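Local structure of inositol-1-monophosphatase (Nostoc sp., 5ZHH) at residues N3-L8 with A132-T137; I10-A15 with L127-A132; A49-V54 with I86-G91; G189-D194 with D204-R209. The protein probably hydrolyses inositol monophosphates to free inositol and inorganic phosphate. All coordinates share one frame; numbering follows the deposited sequence.

Contact 1: N3-L8 with A132-T137; sequences NLQTFL and AGLGAT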
loop_
_atom_site.group_PDB
_atom_site.type_symbol
_atom_site.label_atom_id
_atom_site.label_comp_id
_atom_site.label_asym_id
_atom_site.label_seq_id
_atom_site.Cartn_x
_atom_site.Cartn_y
_atom_site.Cartn_z
ATOM N N ASN A 3 -10.482 28.101 -12.225
ATOM C CA ASN A 3 -9.657 29.045 -11.480
ATOM C C ASN A 3 -9.217 28.415 -10.164
ATOM O O ASN A 3 -8.020 28.323 -9.874
ATOM C CB ASN A 3 -10.451 30.332 -11.232
ATOM C CG ASN A 3 -9.569 31.538 -10.947
ATOM O OD1 ASN A 3 -8.394 31.391 -10.603
ATOM N ND2 ASN A 3 -10.140 32.732 -11.061
ATOM N N LEU A 4 -10.177 27.880 -9.404
ATOM C CA LEU A 4 -9.861 27.189 -8.159
ATOM C C LEU A 4 -9.181 25.854 -8.425
ATOM O O LEU A 4 -8.386 25.385 -7.603
ATOM C CB LEU A 4 -11.124 27.005 -7.320
ATOM C CG LEU A 4 -11.665 28.339 -6.802
ATOM C CD1 LEU A 4 -12.938 28.145 -5.986
ATOM C CD2 LEU A 4 -10.598 29.063 -5.997
ATOM N N GLN A 5 -9.514 25.214 -9.551
ATOM C CA GLN A 5 -8.886 23.945 -9.903
ATOM C C GLN A 5 -7.384 24.108 -10.099
ATOM O O GLN A 5 -6.602 23.231 -9.718
ATOM C CB GLN A 5 -9.535 23.380 -11.167
ATOM C CG GLN A 5 -9.036 22.003 -11.558
ATOM C CD GLN A 5 -9.553 20.927 -10.625
ATOM O OE1 GLN A 5 -10.763 20.757 -10.474
ATOM N NE2 GLN A 5 -8.640 20.189 -10.000
ATOM N N THR A 6 -6.962 25.228 -10.688
ATOM C CA THR A 6 -5.533 25.492 -10.832
ATOM C C THR A 6 -4.859 25.609 -9.470
ATOM O O THR A 6 -3.779 25.043 -9.253
ATOM C CB THR A 6 -5.328 26.767 -11.653
ATOM O OG1 THR A 6 -5.776 26.540 -12.991
ATOM C CG2 THR A 6 -3.857 27.176 -11.681
ATOM N N PHE A 7 -5.495 26.321 -8.530
ATOM C CA PHE A 7 -4.960 26.403 -7.176
ATOM C C PHE A 7 -4.901 25.031 -6.530
ATOM O O PHE A 7 -3.906 24.680 -5.885
ATOM C CB PHE A 7 -5.825 27.334 -6.322
ATOM C CG PHE A 7 -5.860 28.746 -6.810
ATOM C CD1 PHE A 7 -4.762 29.299 -7.435
ATOM C CD2 PHE A 7 -6.995 29.519 -6.645
ATOM C CE1 PHE A 7 -4.791 30.609 -7.888
ATOM C CE2 PHE A 7 -7.031 30.830 -7.092
ATOM C CZ PHE A 7 -5.929 31.374 -7.717
ATOM N N LEU A 8 -5.959 24.238 -6.708
ATOM C CA LEU A 8 -6.031 22.917 -6.096
ATOM C C LEU A 8 -4.981 21.971 -6.670
ATOM O O LEU A 8 -4.407 21.152 -5.937
ATOM C CB LEU A 8 -7.442 22.352 -6.283
ATOM C CG LEU A 8 -7.687 20.941 -5.758
ATOM C CD1 LEU A 8 -7.463 20.909 -4.253
ATOM C CD2 LEU A 8 -9.086 20.461 -6.117
ATOM N N ALA A 132 -13.940 25.126 -3.333
ATOM C CA ALA A 132 -15.294 25.656 -3.451
ATOM C C ALA A 132 -15.909 25.305 -4.799
ATOM O O ALA A 132 -15.342 25.610 -5.853
ATOM C CB ALA A 132 -15.276 27.173 -3.256
ATOM N N GLY A 133 -17.056 24.628 -4.758
ATOM C CA GLY A 133 -17.768 24.248 -5.956
ATOM C C GLY A 133 -17.188 23.076 -6.714
ATOM O O GLY A 133 -17.779 22.659 -7.715
ATOM N N LEU A 134 -16.059 22.519 -6.270
ATOM C CA LEU A 134 -15.406 21.435 -6.983
ATOM C C LEU A 134 -15.521 20.089 -6.284
ATOM O O LEU A 134 -15.105 19.078 -6.861
ATOM C CB LEU A 134 -13.922 21.759 -7.197
ATOM C CG LEU A 134 -13.661 23.017 -8.030
ATOM C CD1 LEU A 134 -12.170 23.182 -8.277
ATOM C CD2 LEU A 134 -14.442 22.968 -9.341
ATOM N N GLY A 135 -16.047 20.047 -5.065
ATOM C CA GLY A 135 -16.256 18.799 -4.365
ATOM C C GLY A 135 -15.099 18.418 -3.452
ATOM O O GLY A 135 -14.037 19.044 -3.423
ATOM N N ALA A 136 -15.321 17.347 -2.700
ATOM C CA ALA A 136 -14.359 16.846 -1.737
ATOM C C ALA A 136 -14.051 15.391 -2.046
ATOM O O ALA A 136 -14.958 14.604 -2.348
ATOM C CB ALA A 136 -14.887 16.981 -0.297
ATOM N N THR A 137 -12.768 15.042 -1.964
ATOM C CA THR A 137 -12.319 13.696 -2.271
ATOM C C THR A 137 -11.264 13.258 -1.271
ATOM O O THR A 137 -10.557 14.075 -0.673
ATOM C CB THR A 137 -11.701 13.579 -3.679
ATOM O OG1 THR A 137 -10.604 14.494 -3.786
ATOM C CG2 THR A 137 -12.727 13.860 -4.760
#
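L4 and Q5, on the first turns of helix 3-25, meet A132 and L134 in the turn of a beta-hairpin. The turn joins neighbouring antiparallel strands 126-131 and 135-138 of the large mixed sheet, so the contact ties the start of the helix to the end of that hairpin, at the surface. L4 approaches with one methyl: its CD1 lies 3.7 Å from A132 CB and 3.5 Å from A132 O. L134 reaches the other way, towards the helix. Its extended chain (chi2 -175°) carries CD1 to L4 CB at 4.1 Å and onto the backbone of Q5. The Q5 side chain folds back at chi2 (72°) and crosses that of L134 at a slant. Its amide NE2 is bonded to D9 OD1, one turn further along the helix. The next shell fixes the turn itself. The backbone nitrogens of G133 and G135 each bond to one carboxylate oxygen of E225. Both glycines have positive phi. V116 and I110 of the sheet also touch L4, and R60 of the second subunit packs on Q5. L134 CD1 ends 3.6 Å from Q5 N and equally near Q5 OE1.

Contact 2: I10-A15 with L127-A132; sequences IATEAA and LFRGAA
T12 and R129 mark the closest backbone approach between helical residues 10-15 and strand 127-131, with CA atoms 7.5 Å apart. The helix lies against one face of the sheet, and both side chains point into the interface. R129 NE donates to T12 OG1 over 3.1 Å, with an N-H...O angle of 145°. The hydroxyl sits at the edge of the guanidinium, only 3° out of its plane. The two side chains cross at about a right angle. The bend of the arginine at chi3 (61°) turns NE towards the threonine instead of running the chain straight on past it. T12 OG1 is also bonded to L8 O one helical turn back, so the hydroxyl serves both the helix backbone and the strand. The methyl of T12 has its own partners. CG2 packs 3.8 Å from L127 CD2 and just as close to R129 CD, so it meets both the leucine and the aliphatic part of the arginine. V118 of the adjacent strand and R140 also lie against T12. A leucine in place of R129 would probably leave T12 OG1 without its donor from the strand and weaken the hold of this strand on the helix. The second subunit comes close here. Its R140 forms a salt bridge with E13, and its E13 packs on R129. The arrangement is that of a helix laid on a mixed sheet, as in the layered alpha/beta sandwich of the inositol monophosphatase fold, here beside a subunit interface.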
loop_
_atom_site.group_PDB
_atom_site.type_symbol
_atom_site.label_atom_id
_atom_site.label_comp_id
_atom_site.label_asym_id
_atom_site.label_seq_id
_atom_site.Cartn_x
_atom_site.Cartn_y
_atom_site.Cartn_z
ATOM N N ILE A 10 -1.996 22.749 -7.749
ATOM C CA ILE A 10 -0.672 23.080 -7.232
ATOM C C ILE A 10 -0.570 22.734 -5.751
ATOM O O ILE A 10 0.463 22.235 -5.284
ATOM C CB ILE A 10 -0.356 24.565 -7.485
ATOM C CG1 ILE A 10 -0.276 24.834 -8.984
ATOM C CG2 ILE A 10 0.953 24.949 -6.812
ATOM C CD1 ILE A 10 0.600 23.868 -9.713
ATOM N N ALA A 11 -1.627 23.000 -4.986
ATOM C CA ALA A 11 -1.610 22.623 -3.575
ATOM C C ALA A 11 -1.471 21.116 -3.409
ATOM O O ALA A 11 -0.814 20.648 -2.470
ATOM C CB ALA A 11 -2.878 23.118 -2.881
ATOM N N THR A 12 -2.067 20.341 -4.315
ATOM C CA THR A 12 -1.948 18.889 -4.236
ATOM C C THR A 12 -0.502 18.451 -4.439
ATOM O O THR A 12 0.031 17.646 -3.667
ATOM C CB THR A 12 -2.863 18.231 -5.269
ATOM O OG1 THR A 12 -4.220 18.637 -5.033
ATOM C CG2 THR A 12 -2.774 16.722 -5.161
ATOM N N GLU A 13 0.160 18.986 -5.470
ATOM C CA GLU A 13 1.548 18.604 -5.712
ATOM C C GLU A 13 2.452 19.085 -4.582
ATOM O O GLU A 13 3.380 18.377 -4.179
ATOM C CB GLU A 13 2.017 19.145 -7.068
ATOM C CG GLU A 13 3.515 18.975 -7.367
ATOM C CD GLU A 13 3.961 17.520 -7.538
ATOM O OE1 GLU A 13 3.100 16.621 -7.641
ATOM O OE2 GLU A 13 5.189 17.280 -7.586
ATOM N N ALA A 14 2.170 20.264 -4.023
ATOM C CA ALA A 14 2.950 20.728 -2.880
ATOM C C ALA A 14 2.774 19.796 -1.686
ATOM O O ALA A 14 3.744 19.471 -0.993
ATOM C CB ALA A 14 2.555 22.160 -2.518
ATOM N N ALA A 15 1.547 19.331 -1.451
ATOM C CA ALA A 15 1.289 18.435 -0.328
ATOM C C ALA A 15 1.967 17.085 -0.522
ATOM O O ALA A 15 2.525 16.520 0.428
ATOM C CB ALA A 15 -0.217 18.247 -0.154
ATOM N N LEU A 127 -4.972 11.272 0.875
ATOM C CA LEU A 127 -4.912 12.596 0.270
ATOM C C LEU A 127 -6.326 13.166 0.229
ATOM O O LEU A 127 -7.166 12.692 -0.537
ATOM C CB LEU A 127 -4.306 12.497 -1.131
ATOM C CG LEU A 127 -4.267 13.771 -1.965
ATOM C CD1 LEU A 127 -3.377 14.791 -1.279
ATOM C CD2 LEU A 127 -3.756 13.460 -3.390
ATOM N N PHE A 128 -6.596 14.167 1.065
ATOM C CA PHE A 128 -7.897 14.824 1.101
ATOM C C PHE A 128 -7.819 16.120 0.308
ATOM O O PHE A 128 -6.897 16.919 0.504
ATOM C CB PHE A 128 -8.336 15.105 2.542
ATOM C CG PHE A 128 -8.494 13.860 3.388
ATOM C CD1 PHE A 128 -7.407 13.323 4.072
ATOM C CD2 PHE A 128 -9.725 13.236 3.502
ATOM C CE1 PHE A 128 -7.541 12.168 4.844
ATOM C CE2 PHE A 128 -9.877 12.095 4.290
ATOM C CZ PHE A 128 -8.781 11.558 4.951
ATOM N N ARG A 129 -8.784 16.334 -0.577
ATOM C CA ARG A 129 -8.753 17.490 -1.463
ATOM C C ARG A 129 -10.146 18.084 -1.586
ATOM O O ARG A 129 -11.130 17.353 -1.733
ATOM C CB ARG A 129 -8.213 17.111 -2.854
ATOM C CG ARG A 129 -6.719 16.801 -2.865
ATOM C CD ARG A 129 -6.319 16.004 -4.099
ATOM N NE ARG A 129 -6.573 16.690 -5.364
ATOM C CZ ARG A 129 -7.591 16.393 -6.169
ATOM N NH1 ARG A 129 -8.444 15.440 -5.818
ATOM N NH2 ARG A 129 -7.757 17.037 -7.319
ATOM N N GLY A 130 -10.220 19.408 -1.520
ATOM C CA GLY A 130 -11.484 20.097 -1.679
ATOM C C GLY A 130 -11.271 21.515 -2.143
ATOM O O GLY A 130 -10.255 22.142 -1.831
ATOM N N ALA A 131 -12.238 22.022 -2.900
ATOM C CA ALA A 131 -12.233 23.413 -3.328
ATOM C C ALA A 131 -13.670 23.843 -3.569
ATOM O O ALA A 131 -14.514 23.032 -3.956
ATOM C CB ALA A 131 -11.386 23.619 -4.592
ATOM N N ALA A 132 -13.940 25.126 -3.333
ATOM C CA ALA A 132 -15.294 25.656 -3.451
ATOM C C ALA A 132 -15.909 25.305 -4.799
ATOM O O ALA A 132 -15.342 25.610 -5.853
ATOM C CB ALA A 132 -15.276 27.173 -3.256
#

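Contact 3: A49-V54 with I86-G91; sequences ASEAVV and IDPLDG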
loop_
_atom_site.group_PDB
_atom_site.type_symbol
_atom_site.label_atom_id
_atom_site.label_comp_id
_atom_site.label_asym_id
_atom_site.label_seq_id
_atom_site.Cartn_x
_atom_site.Cartn_y
_atom_site.Cartn_z
ATOM N N ALA A 49 12.159 21.070 6.642
ATOM C CA ALA A 49 12.360 20.603 5.274
ATOM C C ALA A 49 11.038 20.537 4.519
ATOM O O ALA A 49 10.981 20.830 3.319
ATOM C CB ALA A 49 13.048 19.240 5.277
ATOM N N SER A 50 9.965 20.146 5.208
ATOM C CA SER A 50 8.651 20.115 4.577
ATOM C C SER A 50 8.205 21.517 4.181
ATOM O O SER A 50 7.728 21.732 3.061
ATOM C CB SER A 50 7.636 19.476 5.526
ATOM O OG SER A 50 6.311 19.605 5.033
ATOM N N GLU A 51 8.390 22.487 5.078
ATOM C CA GLU A 51 7.980 23.862 4.796
ATOM C C GLU A 51 8.724 24.436 3.594
ATOM O O GLU A 51 8.123 25.111 2.752
ATOM C CB GLU A 51 8.209 24.739 6.029
ATOM C CG GLU A 51 7.813 26.195 5.833
ATOM C CD GLU A 51 7.887 27.009 7.114
ATOM O OE1 GLU A 51 8.902 27.703 7.321
ATOM O OE2 GLU A 51 6.931 26.959 7.913
ATOM N N ALA A 52 10.036 24.193 3.508
ATOM C CA ALA A 52 10.807 24.703 2.376
ATOM C C ALA A 52 10.272 24.166 1.054
ATOM O O ALA A 52 10.182 24.905 0.067
ATOM C CB ALA A 52 12.286 24.348 2.539
ATOM N N VAL A 53 9.906 22.882 1.020
ATOM C CA VAL A 53 9.341 22.288 -0.190
ATOM C C VAL A 53 8.010 22.945 -0.542
ATOM O O VAL A 53 7.752 23.277 -1.705
ATOM C CB VAL A 53 9.196 20.765 -0.020
ATOM C CG1 VAL A 53 8.298 20.187 -1.098
ATOM C CG2 VAL A 53 10.556 20.107 -0.063
ATOM N N VAL A 54 7.134 23.124 0.454
ATOM C CA VAL A 54 5.830 23.737 0.196
ATOM C C VAL A 54 5.998 25.169 -0.299
ATOM O O VAL A 54 5.386 25.578 -1.293
ATOM C CB VAL A 54 4.945 23.694 1.455
ATOM C CG1 VAL A 54 3.639 24.422 1.183
ATOM C CG2 VAL A 54 4.656 22.264 1.861
ATOM N N ILE A 86 -0.444 27.547 5.706
ATOM C CA ILE A 86 0.370 26.345 5.521
ATOM C C ILE A 86 0.739 25.770 6.883
ATOM O O ILE A 86 1.322 26.474 7.715
ATOM C CB ILE A 86 1.656 26.663 4.742
ATOM C CG1 ILE A 86 1.346 27.182 3.344
ATOM C CG2 ILE A 86 2.546 25.438 4.675
ATOM C CD1 ILE A 86 0.275 26.433 2.661
ATOM N N ASP A 87 0.444 24.486 7.099
ATOM C CA ASP A 87 1.097 23.748 8.178
ATOM C C ASP A 87 1.960 22.656 7.564
ATOM O O ASP A 87 1.420 21.659 7.054
ATOM C CB ASP A 87 0.101 23.141 9.168
ATOM C CG ASP A 87 0.772 22.713 10.478
ATOM O OD1 ASP A 87 2.006 22.506 10.487
ATOM O OD2 ASP A 87 0.076 22.582 11.502
ATOM N N PRO A 88 3.290 22.791 7.583
ATOM C CA PRO A 88 4.138 21.760 6.968
ATOM C C PRO A 88 4.140 20.451 7.735
ATOM O O PRO A 88 4.585 19.435 7.190
ATOM C CB PRO A 88 5.531 22.402 6.971
ATOM C CG PRO A 88 5.485 23.371 8.125
ATOM C CD PRO A 88 4.073 23.903 8.151
ATOM N N LEU A 89 3.681 20.451 8.989
ATOM C CA LEU A 89 3.644 19.229 9.792
ATOM C C LEU A 89 2.666 19.480 10.946
ATOM O O LEU A 89 3.061 19.950 12.012
ATOM C CB LEU A 89 5.026 18.845 10.288
ATOM C CG LEU A 89 5.212 17.638 11.211
ATOM C CD1 LEU A 89 4.355 16.475 10.784
ATOM C CD2 LEU A 89 6.689 17.233 11.233
ATOM N N ASP A 90 1.395 19.171 10.707
ATOM C CA ASP A 90 0.401 19.204 11.774
ATOM C C ASP A 90 0.465 17.887 12.532
ATOM O O ASP A 90 0.535 16.819 11.919
ATOM C CB ASP A 90 -1.002 19.422 11.212
ATOM C CG ASP A 90 -2.045 19.570 12.304
ATOM O OD1 ASP A 90 -1.772 20.278 13.301
ATOM O OD2 ASP A 90 -3.123 18.948 12.181
ATOM N N GLY A 91 0.476 17.960 13.859
ATOM C CA GLY A 91 0.640 16.770 14.671
ATOM C C GLY A 91 2.090 16.551 15.057
ATOM O O GLY A 91 2.604 15.436 14.950
#
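P88 lays its ring alongside E51, the two side chains pointing the same way. P88 CG is 3.7 Å from E51 CB, and P88 CB comes to 3.4 Å from E51 N, so the ring presses on the helix backbone itself. The E51 chain is extended, and its OE2 runs on past the ring. The chain turns a corner at P88 and L89, and S50 holds the proline's backbone there: its OG donates to P88 O over 2.8 Å, tilted 18° from the carbonyl plane. With OG anti to the backbone N (chi1 171°), the hydroxyl faces that carbonyl. Replacing S50 by alanine removes the hydroxyl, and the buried P88 carbonyl is likely to lose this donor. The corner belongs to the DPLDG sequence of the inositol monophosphatase family, whose aspartates bind magnesium in related enzymes. D87 and D90 both lie close to D215, consistent with such a site. D87 OD1 takes the backbone N of L89 at 3.0 Å, an Asx turn that shapes the bend. Further along the helix, V54 and I86 lie side by side and point opposite ways, with V54 CG1 3.8 Å from I86 CG2. I106 of strand 103-110 packs against both, and A18 of helix 3-25 touches S50 and V54.

Contact 4: G189-D194 with D204-R209; sequences GSAALD and DGYWER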
loop_
_atom_site.group_PDB
_atom_site.type_symbol
_atom_site.label_atom_id
_atom_site.label_comp_id
_atom_site.label_asym_id
_atom_site.label_seq_id
_atom_site.Cartn_x
_atom_site.Cartn_y
_atom_site.Cartn_z
ATOM N N GLY A 189 -4.742 13.901 17.975
ATOM C CA GLY A 189 -3.549 14.718 17.999
ATOM C C GLY A 189 -3.274 15.524 16.743
ATOM O O GLY A 189 -2.224 16.168 16.670
ATOM N N SER A 190 -4.178 15.522 15.759
ATOM C CA SER A 190 -4.016 16.348 14.559
ATOM C C SER A 190 -5.345 17.003 14.208
ATOM O O SER A 190 -6.278 16.321 13.771
ATOM C CB SER A 190 -3.504 15.523 13.376
ATOM O OG SER A 190 -3.597 16.278 12.174
ATOM N N ALA A 191 -5.419 18.328 14.363
ATOM C CA ALA A 191 -6.659 19.047 14.071
ATOM C C ALA A 191 -7.023 18.968 12.588
ATOM O O ALA A 191 -8.205 18.859 12.238
ATOM C CB ALA A 191 -6.538 20.502 14.530
ATOM N N ALA A 192 -6.025 19.034 11.697
ATOM C CA ALA A 192 -6.326 18.947 10.269
ATOM C C ALA A 192 -6.913 17.586 9.920
ATOM O O ALA A 192 -7.914 17.497 9.198
ATOM C CB ALA A 192 -5.071 19.224 9.436
ATOM N N LEU A 193 -6.319 16.511 10.447
ATOM C CA LEU A 193 -6.877 15.184 10.206
ATOM C C LEU A 193 -8.235 15.019 10.866
ATOM O O LEU A 193 -9.093 14.306 10.335
ATOM C CB LEU A 193 -5.914 14.095 10.682
ATOM C CG LEU A 193 -4.725 13.874 9.735
ATOM C CD1 LEU A 193 -3.761 12.825 10.289
ATOM C CD2 LEU A 193 -5.214 13.479 8.343
ATOM N N ASP A 194 -8.452 15.658 12.018
ATOM C CA ASP A 194 -9.775 15.597 12.626
ATOM C C ASP A 194 -10.825 16.187 11.692
ATOM O O ASP A 194 -11.886 15.592 11.489
ATOM C CB ASP A 194 -9.778 16.311 13.981
ATOM C CG ASP A 194 -8.952 15.575 15.028
ATOM O OD1 ASP A 194 -8.704 14.359 14.849
ATOM O OD2 ASP A 194 -8.589 16.195 16.051
ATOM N N ASP A 204 -18.573 12.302 13.483
ATOM C CA ASP A 204 -19.722 13.136 13.179
ATOM C C ASP A 204 -19.495 14.600 13.507
ATOM O O ASP A 204 -20.247 15.446 13.024
ATOM C CB ASP A 204 -20.949 12.615 13.933
ATOM C CG ASP A 204 -21.199 11.148 13.661
ATOM O OD1 ASP A 204 -21.347 10.772 12.470
ATOM O OD2 ASP A 204 -21.220 10.365 14.627
ATOM N N GLY A 205 -18.472 14.921 14.287
ATOM C CA GLY A 205 -18.264 16.292 14.699
ATOM C C GLY A 205 -16.958 16.449 15.441
ATOM O O GLY A 205 -16.402 15.488 15.980
ATOM N N TYR A 206 -16.487 17.688 15.463
ATOM C CA TYR A 206 -15.190 18.050 16.007
ATOM C C TYR A 206 -15.308 19.457 16.573
ATOM O O TYR A 206 -15.984 20.306 15.986
ATOM C CB TYR A 206 -14.107 17.959 14.914
ATOM C CG TYR A 206 -12.869 18.808 15.145
ATOM C CD1 TYR A 206 -11.972 18.513 16.166
ATOM C CD2 TYR A 206 -12.603 19.911 14.333
ATOM C CE1 TYR A 206 -10.837 19.293 16.367
ATOM C CE2 TYR A 206 -11.478 20.695 14.531
ATOM C CZ TYR A 206 -10.606 20.384 15.543
ATOM O OH TYR A 206 -9.497 21.170 15.746
ATOM N N TRP A 207 -14.713 19.685 17.742
ATOM C CA TRP A 207 -14.624 21.029 18.294
ATOM C C TRP A 207 -13.276 21.182 18.977
ATOM O O TRP A 207 -12.703 20.206 19.464
ATOM C CB TRP A 207 -15.767 21.334 19.278
ATOM C CG TRP A 207 -15.514 20.847 20.667
ATOM C CD1 TRP A 207 -15.020 21.575 21.722
ATOM C CD2 TRP A 207 -15.729 19.522 21.161
ATOM N NE1 TRP A 207 -14.925 20.781 22.840
ATOM C CE2 TRP A 207 -15.355 19.517 22.525
ATOM C CE3 TRP A 207 -16.216 18.339 20.588
ATOM C CZ2 TRP A 207 -15.435 18.373 23.320
ATOM C CZ3 TRP A 207 -16.293 17.201 21.377
ATOM C CH2 TRP A 207 -15.907 17.229 22.735
ATOM N N GLU A 208 -12.769 22.414 19.007
ATOM C CA GLU A 208 -11.488 22.648 19.659
ATOM C C GLU A 208 -11.298 24.141 19.884
ATOM O O GLU A 208 -11.827 24.966 19.133
ATOM C CB GLU A 208 -10.324 22.080 18.822
ATOM C CG GLU A 208 -9.012 22.064 19.588
ATOM C CD GLU A 208 -7.953 21.169 18.973
ATOM O OE1 GLU A 208 -8.136 20.676 17.833
ATOM O OE2 GLU A 208 -6.926 20.960 19.646
ATOM N N ARG A 209 -10.555 24.473 20.936
ATOM C CA ARG A 209 -10.100 25.831 21.183
ATOM C C ARG A 209 -8.583 25.884 21.085
ATOM O O ARG A 209 -7.898 24.857 21.133
ATOM C CB ARG A 209 -10.552 26.338 22.561
ATOM C CG ARG A 209 -9.926 25.602 23.731
ATOM C CD ARG A 209 -10.090 26.367 25.042
ATOM N NE ARG A 209 -9.318 27.606 25.069
ATOM C CZ ARG A 209 -8.031 27.678 25.394
ATOM N NH1 ARG A 209 -7.355 26.581 25.721
ATOM N NH2 ARG A 209 -7.415 28.853 25.392
HETATM O O HOH W 1 -7.014 18.102 17.445
#
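The Y206 ring carries D194 on one face and E208 at its edge. D194 CB stands over the face, 4.1 Å from the ring centroid and 21° off the normal, a CH-pi contact displaced towards the rim. The carboxylate of D194 is turned 54° from the ring plane. At the edge, Y206 OH donates to E208 OE1 over 2.5 Å, meeting the carboxylate on its anti side. A191 CB lies obliquely to the ring and touches its phenolic end, 3.3 Å from Y206 OH. The same methyl is 3.7 Å from E208 OE1. These residues join the start of helix 191-199 to strand 205-208, the middle strand of the smaller sheet in the inositol monophosphatase fold. In related enzymes the glutamate at the position of E208 binds the inositol, so E208 probably lines the substrate pocket, with Y206 holding its carboxylate from the second shell. A water lies 2.8 Å from both D194 OD2 and E208 OE1 and bridges the two acids. The other oxygen of D194, OD1, is bonded to S188 OG. S190 is the N-cap of the helix, its OG taking the backbone N of L193 at 3.2 Å. V157 of the neighbouring strand 156-158 packs against both D194 and Y206.

Overall arrangement
Contact 1 lies at the surface, while contacts 2, 3 and 4 are buried. Contacts 1 and 2 use successive parts of helix 3-25 and adjoining strands of the large sheet; they share A132, and both border the second subunit. Contact 3 sets helix 44-61 on the same sheet, and V54 touches A14 of contact 2. Contact 4 belongs to the smaller sheet. Its link to contact 3 is D90, whose OD2 bonds to S190 OG and A192 N at the helix start. The chemistry changes along this path: apolar touches in contact 1, one side-chain bond in contact 2, a hydroxyl-to-carbonyl bond in contact 3, and a ring, acids and water in contact 4, near the probable active site.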